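Local coordinates for N-acetylglucosamine-specific lectin (PDB 6A7T), which binds N-acetylglucosamine and N-acetylgalactosamine through a C-type lectin fold, without depending on calcium for recognition, at residues I90-N95 with Y101-G106; S107-I112 with W136-H141; F42-R47 with T83-Y88. All blocks are in the same frame, centred on the assembly; numbering follows the deposited sequence.

Contact 1 (I90-N95 with Y101-G106); sequences IGARWN and YRWIDG
A92 CB rests 3.5 Å from W103 CE3, and the methyl CD1 of I90 approaches the edge of the same indole at CZ3; this small apolar centre lies in the hairpin of strands 87-95 and 100-103, part of the C-type lectin fold. W103 is also in edge-to-face contact with F109 and W138, which continue the core beyond the hairpin. At the other end of the pairing, W94 and Y101 share one face of the sheet as an antiparallel non-hydrogen-bonded pair. Their rings form an edge-to-face (T-shaped) pair with planes at 84°: W94 CE3 stands 3.8 Å above the centre of the phenol ring. W94 reaches that spot with CG anti to its backbone N (chi1 -178°). The phenol oxygen of Y101 is held by the backbone N-H groups of N122 and G124, and D140 lies close by.

In the R93/R102 pair, R93 N gives only a weak bond to R102 O, at 3.4 Å. The firmer one is at the corner of the chain, where G91, the centre of an inverse gamma turn, offers its O to I104 N at 2.9 Å, and the I104 side chain packs against the same carbonyl. On the polar edge R93 forms a salt bridge with E50, and R102 with D100. A type I turn from W103 to G106 then brings G106 O within 2.8 Å of R102 NH1, nearly in the guanidinium plane.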
loop_
_atom_site.group_PDB
_atom_site.type_symbol
_atom_site.label_atom_id
_atom_site.label_comp_id
_atom_site.label_asym_id
_atom_site.label_seq_id
_atom_site.Cartn_x
_atom_site.Cartn_y
_atom_site.Cartn_z
ATOM N N ILE B 90 9.971 16.125 0.752
ATOM C CA ILE B 90 9.567 14.771 0.295
ATOM C C ILE B 90 8.294 14.856 -0.568
ATOM O O ILE B 90 7.657 15.864 -0.696
ATOM C CB ILE B 90 9.422 13.838 1.499
ATOM C CG1 ILE B 90 8.261 14.200 2.421
ATOM C CG2 ILE B 90 10.748 13.750 2.292
ATOM C CD1 ILE B 90 7.992 13.141 3.491
ATOM N N GLY B 91 7.896 13.690 -1.120
ATOM C CA GLY B 91 6.944 13.684 -2.217
ATOM C C GLY B 91 5.492 13.601 -1.774
ATOM O O GLY B 91 4.722 12.754 -2.331
ATOM N N ALA B 92 5.059 14.466 -0.877
ATOM C CA ALA B 92 3.671 14.494 -0.506
ATOM C C ALA B 92 3.264 15.954 -0.386
ATOM O O ALA B 92 4.099 16.782 0.014
ATOM C CB ALA B 92 3.455 13.760 0.779
ATOM N N ARG B 93 2.027 16.244 -0.807
ATOM C CA ARG B 93 1.418 17.518 -0.571
ATOM C C ARG B 93 -0.101 17.353 -0.513
ATOM O O ARG B 93 -0.644 16.282 -0.744
ATOM C CB ARG B 93 1.850 18.605 -1.564
ATOM C CG ARG B 93 1.229 18.570 -2.947
ATOM C CD ARG B 93 1.559 19.829 -3.744
ATOM N NE ARG B 93 0.992 21.116 -3.338
ATOM C CZ ARG B 93 1.404 22.298 -3.827
ATOM N NH1 ARG B 93 2.267 22.345 -4.831
ATOM N NH2 ARG B 93 0.934 23.426 -3.338
ATOM N N TRP B 94 -0.742 18.422 -0.051
ATOM C CA TRP B 94 -2.198 18.558 -0.065
ATOM C C TRP B 94 -2.737 18.555 -1.480
ATOM O O TRP B 94 -2.202 19.216 -2.349
ATOM C CB TRP B 94 -2.573 19.893 0.565
ATOM C CG TRP B 94 -4.064 20.024 0.611
ATOM C CD1 TRP B 94 -4.892 20.713 -0.226
ATOM C CD2 TRP B 94 -4.891 19.384 1.582
ATOM N NE1 TRP B 94 -6.200 20.506 0.157
ATOM C CE2 TRP B 94 -6.225 19.730 1.280
ATOM C CE3 TRP B 94 -4.643 18.565 2.683
ATOM C CZ2 TRP B 94 -7.286 19.264 2.043
ATOM C CZ3 TRP B 94 -5.699 18.108 3.436
ATOM C CH2 TRP B 94 -7.008 18.466 3.127
ATOM N N ASN B 95 -3.827 17.831 -1.685
ATOM C CA ASN B 95 -4.535 17.900 -2.997
ATOM C C ASN B 95 -6.000 18.164 -2.679
ATOM O O ASN B 95 -6.580 17.489 -1.835
ATOM C CB ASN B 95 -4.304 16.663 -3.867
ATOM C CG ASN B 95 -4.908 16.815 -5.249
ATOM O OD1 ASN B 95 -4.244 17.193 -6.215
ATOM N ND2 ASN B 95 -6.187 16.539 -5.343
ATOM N N TYR B 101 -3.924 14.801 2.445
ATOM C CA TYR B 101 -2.473 14.632 2.233
ATOM C C TYR B 101 -2.177 13.207 1.765
ATOM O O TYR B 101 -2.582 12.284 2.402
ATOM C CB TYR B 101 -1.693 14.860 3.521
ATOM C CG TYR B 101 -1.547 16.293 3.972
ATOM C CD1 TYR B 101 -0.836 17.229 3.227
ATOM C CD2 TYR B 101 -2.070 16.691 5.192
ATOM C CE1 TYR B 101 -0.687 18.534 3.683
ATOM C CE2 TYR B 101 -1.923 17.991 5.658
ATOM C CZ TYR B 101 -1.189 18.908 4.920
ATOM O OH TYR B 101 -1.064 20.231 5.302
ATOM N N ARG B 102 -1.480 13.098 0.646
ATOM C CA ARG B 102 -1.008 11.810 0.184
ATOM C C ARG B 102 0.212 12.025 -0.714
ATOM O O ARG B 102 0.662 13.177 -0.972
ATOM C CB ARG B 102 -2.193 11.099 -0.485
ATOM C CG ARG B 102 -2.681 11.791 -1.748
ATOM C CD ARG B 102 -3.772 11.020 -2.465
ATOM N NE ARG B 102 -4.909 10.715 -1.615
ATOM C CZ ARG B 102 -5.812 9.788 -1.914
ATOM N NH1 ARG B 102 -5.577 8.965 -2.922
ATOM N NH2 ARG B 102 -6.920 9.682 -1.190
ATOM N N TRP B 103 0.752 10.927 -1.247
ATOM C CA TRP B 103 1.895 10.969 -2.069
ATOM C C TRP B 103 1.533 11.567 -3.422
ATOM O O TRP B 103 0.390 11.488 -3.834
ATOM C CB TRP B 103 2.552 9.592 -2.221
ATOM C CG TRP B 103 2.894 8.979 -0.900
ATOM C CD1 TRP B 103 2.373 7.839 -0.358
ATOM C CD2 TRP B 103 3.873 9.442 0.052
ATOM N NE1 TRP B 103 2.935 7.577 0.872
ATOM C CE2 TRP B 103 3.857 8.563 1.146
ATOM C CE3 TRP B 103 4.735 10.545 0.091
ATOM C CZ2 TRP B 103 4.641 8.736 2.284
ATOM C CZ3 TRP B 103 5.532 10.694 1.199
ATOM C CH2 TRP B 103 5.481 9.830 2.278
ATOM N N ILE B 104 2.530 12.125 -4.111
ATOM C CA ILE B 104 2.300 12.901 -5.324
ATOM C C ILE B 104 1.903 12.008 -6.505
ATOM O O ILE B 104 1.389 12.541 -7.524
ATOM C CB ILE B 104 3.510 13.795 -5.641
ATOM C CG1 ILE B 104 4.798 12.989 -5.783
ATOM C CG2 ILE B 104 3.631 14.884 -4.586
ATOM C CD1 ILE B 104 5.956 13.769 -6.336
ATOM N N ASP B 105 2.050 10.687 -6.339
ATOM C CA ASP B 105 1.602 9.715 -7.335
ATOM C C ASP B 105 0.114 9.445 -7.167
ATOM O O ASP B 105 -0.429 8.640 -7.906
ATOM C CB ASP B 105 2.396 8.416 -7.274
ATOM C CG ASP B 105 2.256 7.584 -5.994
ATOM O OD1 ASP B 105 1.720 8.086 -5.004
ATOM O OD2 ASP B 105 2.763 6.431 -5.994
ATOM N N GLY B 106 -0.519 10.057 -6.173
ATOM C CA GLY B 106 -1.936 9.827 -5.908
ATOM C C GLY B 106 -2.191 8.681 -4.941
ATOM O O GLY B 106 -3.374 8.421 -4.617
#

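Contact 2 (S107-I112 with W136-H141); sequences SPFTFI and WQWNDH
F109, F111 and I112 approach W138 from an irregular loop, the nearest CA atoms across the contact, those of I112 and W138, being 8.8 Å apart. What bridges the gap is the indole of W138, whose six-membered ring enters an aromatic cluster with F109 and F111. Its edge is turned toward the face of F109, with CZ3 of W138 lying 3.7 Å above the phenyl plane and over its centre; the two planes meet at 51°, well short of perpendicular. F111 comes in differently, CG anti to the backbone N (chi1 170°): W138 CZ2 lies near the plane of its ring, at the edge, 3.9 Å from F111 CD2, and the two rings sit obliquely. F111 O stands 3.5 Å from W138 CH2, while I112 C lies over one indole face near the rim. W138 NE1 is paired with Y128 OH. The strand, at the edge of its sheet within this chain, continues into N139, a ligand of both sugars and the second calcium, D140, of that calcium, and H141, of N-acetylgalactosamine; these sites are empty in this chain. Between the segments the packing is apolar and weakly directional; backbone bonds of W138 to G113 and G115 add the directional hold.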
loop_
_atom_site.group_PDB
_atom_site.type_symbol
_atom_site.label_atom_id
_atom_site.label_comp_id
_atom_site.label_asym_id
_atom_site.label_seq_id
_atom_site.Cartn_x
_atom_site.Cartn_y
_atom_site.Cartn_z
ATOM N N SER B 107 -1.136 7.991 -4.466
ATOM C CA SER B 107 -1.310 6.880 -3.548
ATOM C C SER B 107 -1.519 7.402 -2.134
ATOM O O SER B 107 -0.789 8.289 -1.690
ATOM C CB SER B 107 -0.201 5.896 -3.617
ATOM O OG SER B 107 1.025 6.434 -3.186
ATOM N N PRO B 108 -2.506 6.907 -1.369
ATOM C CA PRO B 108 -2.653 7.258 0.042
ATOM C C PRO B 108 -1.489 6.768 0.903
ATOM O O PRO B 108 -0.821 5.794 0.586
ATOM C CB PRO B 108 -3.871 6.475 0.552
ATOM C CG PRO B 108 -4.583 6.054 -0.692
ATOM C CD PRO B 108 -3.568 5.973 -1.799
ATOM N N PHE B 109 -1.296 7.433 2.033
ATOM C CA PHE B 109 -0.316 6.971 2.962
ATOM C C PHE B 109 -0.683 5.564 3.400
ATOM O O PHE B 109 -1.899 5.270 3.566
ATOM C CB PHE B 109 -0.254 7.871 4.188
ATOM C CG PHE B 109 0.218 9.290 3.971
ATOM C CD1 PHE B 109 1.146 9.603 3.001
ATOM C CD2 PHE B 109 -0.300 10.312 4.759
ATOM C CE1 PHE B 109 1.572 10.905 2.832
ATOM C CE2 PHE B 109 0.117 11.622 4.587
ATOM C CZ PHE B 109 1.060 11.910 3.622
ATOM N N THR B 110 0.371 4.758 3.604
ATOM C CA THR B 110 0.323 3.471 4.251
ATOM C C THR B 110 0.955 3.629 5.623
ATOM O O THR B 110 0.284 3.769 6.629
ATOM C CB THR B 110 0.966 2.405 3.349
ATOM O OG1 THR B 110 2.217 2.821 2.790
ATOM C CG2 THR B 110 0.092 2.068 2.165
ATOM N N PHE B 111 2.288 3.649 5.662
ATOM C CA PHE B 111 3.025 4.064 6.834
ATOM C C PHE B 111 2.693 5.533 7.113
ATOM O O PHE B 111 2.533 6.274 6.173
ATOM C CB PHE B 111 4.524 3.908 6.577
ATOM C CG PHE B 111 5.400 4.526 7.639
ATOM C CD1 PHE B 111 5.593 3.910 8.857
ATOM C CD2 PHE B 111 6.004 5.765 7.440
ATOM C CE1 PHE B 111 6.367 4.500 9.852
ATOM C CE2 PHE B 111 6.750 6.360 8.440
ATOM C CZ PHE B 111 6.969 5.724 9.631
ATOM N N ILE B 112 2.471 5.868 8.396
ATOM C CA ILE B 112 2.166 7.210 8.828
ATOM C C ILE B 112 3.361 7.701 9.626
ATOM O O ILE B 112 3.714 7.137 10.659
ATOM C CB ILE B 112 0.874 7.274 9.674
ATOM C CG1 ILE B 112 -0.291 6.619 8.927
ATOM C CG2 ILE B 112 0.566 8.714 10.073
ATOM C CD1 ILE B 112 -0.830 7.416 7.760
ATOM N N TRP B 136 13.294 14.068 13.124
ATOM C CA TRP B 136 13.347 13.573 11.761
ATOM C C TRP B 136 12.052 12.788 11.472
ATOM O O TRP B 136 12.065 11.581 11.150
ATOM C CB TRP B 136 14.627 12.782 11.507
ATOM C CG TRP B 136 15.857 13.635 11.418
ATOM C CD1 TRP B 136 17.003 13.556 12.167
ATOM C CD2 TRP B 136 16.065 14.717 10.500
ATOM N NE1 TRP B 136 17.878 14.535 11.799
ATOM C CE2 TRP B 136 17.343 15.256 10.762
ATOM C CE3 TRP B 136 15.307 15.295 9.487
ATOM C CZ2 TRP B 136 17.857 16.327 10.027
ATOM C CZ3 TRP B 136 15.802 16.372 8.779
ATOM C CH2 TRP B 136 17.076 16.866 9.038
ATOM N N GLN B 137 10.935 13.493 11.557
ATOM C CA GLN B 137 9.593 12.997 11.195
ATOM C C GLN B 137 8.903 13.997 10.278
ATOM O O GLN B 137 9.419 15.134 10.032
ATOM C CB GLN B 137 8.799 12.729 12.481
ATOM C CG GLN B 137 9.434 11.635 13.296
ATOM C CD GLN B 137 8.872 11.600 14.689
ATOM O OE1 GLN B 137 9.097 12.506 15.505
ATOM N NE2 GLN B 137 8.111 10.548 14.946
ATOM N N TRP B 138 7.696 13.666 9.812
ATOM C CA TRP B 138 7.078 14.498 8.761
ATOM C C TRP B 138 6.482 15.765 9.378
ATOM O O TRP B 138 5.849 15.695 10.413
ATOM C CB TRP B 138 5.961 13.809 7.983
ATOM C CG TRP B 138 6.358 12.518 7.355
ATOM C CD1 TRP B 138 7.607 11.987 7.185
ATOM C CD2 TRP B 138 5.413 11.547 6.860
ATOM N NE1 TRP B 138 7.494 10.728 6.635
ATOM C CE2 TRP B 138 6.167 10.445 6.410
ATOM C CE3 TRP B 138 4.009 11.509 6.790
ATOM C CZ2 TRP B 138 5.566 9.306 5.868
ATOM C CZ3 TRP B 138 3.421 10.383 6.246
ATOM C CH2 TRP B 138 4.198 9.325 5.753
ATOM N N ASN B 139 6.540 16.835 8.610
ATOM C CA ASN B 139 5.832 18.077 8.858
ATOM C C ASN B 139 5.215 18.605 7.576
ATOM O O ASN B 139 5.735 18.350 6.476
ATOM C CB ASN B 139 6.755 19.170 9.448
ATOM C CG ASN B 139 5.998 20.406 9.870
ATOM O OD1 ASN B 139 4.856 20.336 10.373
ATOM N ND2 ASN B 139 6.679 21.542 9.718
ATOM N N ASP B 140 4.135 19.401 7.715
ATOM C CA ASP B 140 3.509 20.075 6.642
ATOM C C ASP B 140 3.875 21.561 6.701
ATOM O O ASP B 140 3.735 22.201 7.702
ATOM C CB ASP B 140 1.981 19.926 6.596
ATOM C CG ASP B 140 1.213 20.209 7.866
ATOM O OD1 ASP B 140 1.810 20.193 8.978
ATOM O OD2 ASP B 140 -0.046 20.385 7.712
ATOM N N HIS B 141 4.285 22.084 5.567
ATOM C CA HIS B 141 4.704 23.499 5.449
ATOM C C HIS B 141 3.816 24.212 4.414
ATOM O O HIS B 141 3.685 23.747 3.304
ATOM C CB HIS B 141 6.161 23.549 5.032
ATOM C CG HIS B 141 6.725 24.927 5.031
ATOM N ND1 HIS B 141 6.912 25.619 6.199
ATOM C CD2 HIS B 141 7.143 25.720 4.025
ATOM C CE1 HIS B 141 7.411 26.808 5.897
ATOM N NE2 HIS B 141 7.587 26.896 4.596
#

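Contact 3 (F42-R47 with T83-Y88); sequences FDEGSR and TAKHYY
The ring of Y88 takes the carboxylate of E44 at its edge: E44 OE2 lies near the ring plane beside CE2 and the hydroxyl, and the carboxylate plane stands 83° from that of the ring. Y88 OH donates to E44 OE2 over 2.7 Å, meeting the oxygen on its syn side. The other oxygen goes to K85, whose NZ forms a salt bridge with E44 OE1 at 2.9 Å, this time from the anti side and 29° out of the carboxylate plane. The two oxygens therefore have separate partners, which should fix the rotation of the group and probably favours its charged form. K85 folds to get there, bent at chi2 (-58°) and again at chi4, and the aliphatic part of its chain lies against the oxygen it grips, with CG 3.1 Å from E44 OE1. A water adds a second link, donating to E44 O and accepting from K85 NZ at 2.8 Å.

Within residues 42-47, R47 grips D43 end-on in a salt bridge, NH1 and NH2 both meeting OD2, which lies in the guanidinium plane. That oxygen also accepts from G45 N at 2.9 Å, closing an Asx turn. R47 further makes a cation-pi contact with F55 of helix 49-58.

The contact links the end of strand 38-47, in one antiparallel sheet, to the loop before strand 87-95 of the other and to that strand's first residues. Beside it, F42 and Y88 pack on L79 of helix 69-80, and P150 of strand 149-155 touches both E44 and Y88.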
loop_
_atom_site.group_PDB
_atom_site.type_symbol
_atom_site.label_atom_id
_atom_site.label_comp_id
_atom_site.label_asym_id
_atom_site.label_seq_id
_atom_site.Cartn_x
_atom_site.Cartn_y
_atom_site.Cartn_z
ATOM N N PHE B 42 20.010 12.392 -1.824
ATOM C CA PHE B 42 19.854 13.372 -0.771
ATOM C C PHE B 42 20.481 14.657 -1.313
ATOM O O PHE B 42 21.685 14.879 -1.109
ATOM C CB PHE B 42 20.405 12.855 0.558
ATOM C CG PHE B 42 19.643 11.698 1.161
ATOM C CD1 PHE B 42 19.808 10.411 0.651
ATOM C CD2 PHE B 42 18.742 11.885 2.197
ATOM C CE1 PHE B 42 19.093 9.344 1.175
ATOM C CE2 PHE B 42 18.035 10.808 2.731
ATOM C CZ PHE B 42 18.192 9.550 2.200
ATOM N N ASP B 43 19.692 15.446 -2.027
ATOM C CA ASP B 43 20.256 16.581 -2.771
ATOM C C ASP B 43 20.265 17.839 -1.893
ATOM O O ASP B 43 19.294 18.245 -1.350
ATOM C CB ASP B 43 19.538 16.850 -4.088
ATOM C CG ASP B 43 20.323 17.827 -4.944
ATOM O OD1 ASP B 43 21.285 17.378 -5.616
ATOM O OD2 ASP B 43 19.992 19.009 -4.884
ATOM N N GLU B 44 21.423 18.512 -1.874
ATOM C CA GLU B 44 21.625 19.684 -1.011
ATOM C C GLU B 44 21.447 21.022 -1.746
ATOM O O GLU B 44 21.771 22.110 -1.196
ATOM C CB GLU B 44 23.013 19.606 -0.362
ATOM C CG GLU B 44 23.184 18.369 0.487
ATOM C CD GLU B 44 22.493 18.385 1.831
ATOM O OE1 GLU B 44 22.077 19.480 2.233
ATOM O OE2 GLU B 44 22.400 17.291 2.498
ATOM N N GLY B 45 20.924 21.013 -2.964
ATOM C CA GLY B 45 20.570 22.235 -3.605
ATOM C C GLY B 45 19.417 22.902 -2.891
ATOM O O GLY B 45 18.720 22.293 -2.050
ATOM N N SER B 46 19.137 24.147 -3.258
ATOM C CA SER B 46 18.281 24.993 -2.482
ATOM C C SER B 46 17.079 25.367 -3.323
ATOM O O SER B 46 17.162 26.232 -4.208
ATOM C CB SER B 46 19.053 26.231 -2.041
ATOM O OG SER B 46 18.279 26.946 -1.099
ATOM N N ARG B 47 15.983 24.618 -3.124
ATOM C CA ARG B 47 14.791 24.776 -3.932
ATOM C C ARG B 47 13.548 24.811 -3.030
ATOM O O ARG B 47 13.454 24.243 -1.929
ATOM C CB ARG B 47 14.699 23.653 -4.982
ATOM C CG ARG B 47 15.984 23.394 -5.757
ATOM C CD ARG B 47 15.961 22.226 -6.694
ATOM N NE ARG B 47 17.270 21.741 -7.097
ATOM C CZ ARG B 47 18.061 20.954 -6.399
ATOM N NH1 ARG B 47 17.696 20.521 -5.192
ATOM N NH2 ARG B 47 19.224 20.595 -6.911
ATOM N N THR B 83 24.487 17.415 10.243
ATOM C CA THR B 83 23.877 18.380 11.121
ATOM C C THR B 83 23.709 19.753 10.478
ATOM O O THR B 83 23.065 20.600 11.076
ATOM C CB THR B 83 24.638 18.527 12.443
ATOM O OG1 THR B 83 25.963 18.867 12.054
ATOM C CG2 THR B 83 24.649 17.271 13.277
ATOM N N ALA B 84 24.092 19.905 9.215
ATOM C CA ALA B 84 23.994 21.203 8.524
ATOM C C ALA B 84 22.528 21.554 8.225
ATOM O O ALA B 84 22.145 22.708 8.280
ATOM C CB ALA B 84 24.831 21.145 7.310
ATOM N N LYS B 85 21.735 20.531 7.829
ATOM C CA LYS B 85 20.312 20.724 7.449
ATOM C C LYS B 85 19.369 20.175 8.536
ATOM O O LYS B 85 19.749 19.194 9.210
ATOM C CB LYS B 85 20.082 19.984 6.123
ATOM C CG LYS B 85 20.952 20.494 4.972
ATOM C CD LYS B 85 20.778 21.960 4.671
ATOM C CE LYS B 85 21.266 22.465 3.327
ATOM N NZ LYS B 85 22.680 22.175 3.068
ATOM N N HIS B 86 18.222 20.857 8.717
ATOM C CA HIS B 86 17.205 20.374 9.659
ATOM C C HIS B 86 15.850 20.092 8.990
ATOM O O HIS B 86 14.911 19.713 9.695
ATOM C CB HIS B 86 16.997 21.357 10.819
ATOM C CG HIS B 86 16.556 22.698 10.372
ATOM N ND1 HIS B 86 17.417 23.586 9.718
ATOM C CD2 HIS B 86 15.351 23.327 10.440
ATOM C CE1 HIS B 86 16.742 24.670 9.394
ATOM N NE2 HIS B 86 15.484 24.553 9.857
ATOM N N TYR B 87 15.756 20.191 7.675
ATOM C CA TYR B 87 14.509 19.746 6.930
ATOM C C TYR B 87 14.880 19.409 5.488
ATOM O O TYR B 87 15.709 20.066 4.891
ATOM C CB TYR B 87 13.364 20.772 6.949
ATOM C CG TYR B 87 13.631 22.082 6.259
ATOM C CD1 TYR B 87 14.296 23.074 6.945
ATOM C CD2 TYR B 87 13.210 22.341 4.964
ATOM C CE1 TYR B 87 14.544 24.298 6.364
ATOM C CE2 TYR B 87 13.448 23.572 4.374
ATOM C CZ TYR B 87 14.134 24.545 5.076
ATOM O OH TYR B 87 14.438 25.781 4.554
ATOM N N TYR B 88 14.145 18.420 4.899
ATOM C CA TYR B 88 14.294 17.976 3.508
ATOM C C TYR B 88 12.884 17.747 2.916
ATOM O O TYR B 88 12.073 17.091 3.560
ATOM C CB TYR B 88 15.069 16.670 3.396
ATOM C CG TYR B 88 16.543 16.747 3.705
ATOM C CD1 TYR B 88 16.980 16.944 5.005
ATOM C CD2 TYR B 88 17.479 16.603 2.692
ATOM C CE1 TYR B 88 18.335 16.955 5.318
ATOM C CE2 TYR B 88 18.840 16.710 2.985
ATOM C CZ TYR B 88 19.255 16.822 4.296
ATOM O OH TYR B 88 20.606 16.890 4.533
HETATM O O HOH W 1 23.408 23.316 0.607
#

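Along the chain the first segments run 42-47, 90-95, 107-112, and contact 3 closes before contact 1 opens, as contact 1 does before contact 2. All three reach the sheet ordered 100-103, 87-95, 125-131, 134-141. Contacts 1 and 3 use opposite ends of strand 87-95, their centres about 19 Å apart; only contact 3 also takes in strand 38-47 of the other sheet. Contacts 1 and 2, with centres about 9 Å apart, touch directly: W103 and Y101 meet F109. W136 packs on K85 to Y88, joining contact 2 to contact 3. Contacts 1 and 2 lie beside the sugar and second calcium site, Y101 OH being near D140 OD2, while contact 3 joins the two sheets across the chain's centre from them.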